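PDB 4HWH: BAG family molecular chaperone regulator 4 from Arabidopsis thaliana, which probably acts as a co-chaperone that binds the ATPase domain of HSP70/HSC70 chaperones and regulates programmed cell death and stress responses. Local coordinates for residues 8-11 against 12-16. Numbering follows the deposited sequence.
Sequences NAVT and GEVDK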
loop_
_atom_site.group_PDB
_atom_site.type_symbol
_atom_site.label_atom_id
_atom_site.label_comp_id
_atom_site.label_asym_id
_atom_site.label_seq_id
_atom_site.Cartn_x
_atom_site.Cartn_y
_atom_site.Cartn_z
ATOM N N ASN A 8 -10.886 6.642 -7.333
ATOM C CA ASN A 8 -11.492 5.324 -7.190
ATOM C C ASN A 8 -10.592 4.235 -7.757
ATOM O O ASN A 8 -10.488 3.146 -7.192
ATOM C CB ASN A 8 -12.857 5.281 -7.880
ATOM C CG ASN A 8 -13.884 6.161 -7.195
ATOM O OD1 ASN A 8 -13.714 6.547 -6.039
ATOM N ND2 ASN A 8 -14.961 6.478 -7.906
ATOM N N ALA A 9 -9.943 4.536 -8.878
ATOM C CA ALA A 9 -9.007 3.605 -9.501
ATOM C C ALA A 9 -7.846 3.299 -8.566
ATOM O O ALA A 9 -7.424 2.152 -8.434
ATOM C CB ALA A 9 -8.494 4.166 -10.817
ATOM N N VAL A 10 -7.320 4.333 -7.922
ATOM C CA VAL A 10 -6.241 4.139 -6.965
ATOM C C VAL A 10 -6.726 3.317 -5.776
ATOM O O VAL A 10 -6.050 2.386 -5.337
ATOM C CB VAL A 10 -5.682 5.476 -6.465
ATOM C CG1 VAL A 10 -4.787 5.249 -5.257
ATOM C CG2 VAL A 10 -4.919 6.165 -7.577
ATOM N N THR A 11 -7.903 3.664 -5.264
ATOM C CA THR A 11 -8.478 2.959 -4.123
ATOM C C THR A 11 -8.558 1.458 -4.382
ATOM O O THR A 11 -8.234 0.650 -3.514
ATOM C CB THR A 11 -9.876 3.502 -3.768
ATOM O OG1 THR A 11 -9.752 4.839 -3.269
ATOM C CG2 THR A 11 -10.536 2.637 -2.710
ATOM N N GLY A 12 -8.984 1.091 -5.585
ATOM C CA GLY A 12 -9.086 -0.308 -5.956
ATOM C C GLY A 12 -7.735 -0.997 -5.912
ATOM O O GLY A 12 -7.626 -2.160 -5.521
ATOM N N GLU A 13 -6.697 -0.272 -6.312
ATOM C CA GLU A 13 -5.360 -0.842 -6.331
ATOM C C GLU A 13 -4.808 -0.942 -4.914
ATOM O O GLU A 13 -4.162 -1.925 -4.552
ATOM C CB GLU A 13 -4.432 -0.007 -7.210
ATOM C CG GLU A 13 -3.192 -0.757 -7.631
ATOM C CD GLU A 13 -3.529 -2.074 -8.300
ATOM O OE1 GLU A 13 -4.533 -2.124 -9.044
ATOM O OE2 GLU A 13 -2.791 -3.056 -8.080
ATOM N N VAL A 14 -5.075 0.078 -4.107
ATOM C CA VAL A 14 -4.642 0.065 -2.719
ATOM C C VAL A 14 -5.344 -1.051 -1.941
ATOM O O VAL A 14 -4.749 -1.665 -1.054
ATOM C CB VAL A 14 -4.860 1.436 -2.049
ATOM C CG1 VAL A 14 -4.461 1.384 -0.587
ATOM C CG2 VAL A 14 -4.050 2.504 -2.782
ATOM N N ASP A 15 -6.601 -1.325 -2.283
ATOM C CA ASP A 15 -7.317 -2.451 -1.689
ATOM C C ASP A 15 -6.560 -3.752 -1.933
ATOM O O ASP A 15 -6.359 -4.548 -1.017
ATOM C CB ASP A 15 -8.736 -2.573 -2.257
ATOM C CG ASP A 15 -9.688 -1.543 -1.681
ATOM O OD1 ASP A 15 -9.340 -0.900 -0.670
ATOM O OD2 ASP A 15 -10.796 -1.384 -2.236
ATOM N N LYS A 16 -6.144 -3.967 -3.176
ATOM C CA LYS A 16 -5.383 -5.162 -3.514
ATOM C C LYS A 16 -4.093 -5.224 -2.706
ATOM O O LYS A 16 -3.712 -6.278 -2.197
ATOM C CB LYS A 16 -5.074 -5.196 -5.011
ATOM C CG LYS A 16 -6.271 -5.563 -5.882
ATOM C CD LYS A 16 -5.922 -5.477 -7.366
ATOM C CE LYS A 16 -7.145 -5.707 -8.237
ATOM N NZ LYS A 16 -6.815 -5.607 -9.685
#
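Two successive turns of helix 3-29, the first helix of the BAG domain, meet here through Val10 with Val14 and Thr11 with Asp15, each pair one turn apart. Val14 N donates to Val10 O at 2.8 Å, and Asp15 N reaches Thr11 O at the same 2.8 Å, both i to i+4 helical hydrogen bonds. On the buried side, CG1 of Val10 meets CG2 of Val14 at 3.8 Å; with CG1 of Val14 anti to the backbone N (chi1 177°), the other methyl, CG2, is set beside that N and comes to 3.2 Å from Val10 O. Compact branched valines suit this seam of the three-helix bundle, where Val10 packs on helix 36-54 and Val14 on helix 63-86. Thr11 and Asp15 lie side by side, CG2 4.1 Å from OD2, facing helix 63-86. The threonine hydroxyl is hydrogen-bonded to Val7 O, a bond within the helix that suits a small polar residue, and weakly to Glu69, while Asp15 OD1 forms a salt bridge with Arg72. With an alanine at Asp15, Arg72 would probably lose this carboxylate mate, weakening the link between helices 3-29 and 63-86. Glu13 touches Gln49 of helix 36-54, and its carboxylate lies beside a bound malonic acid.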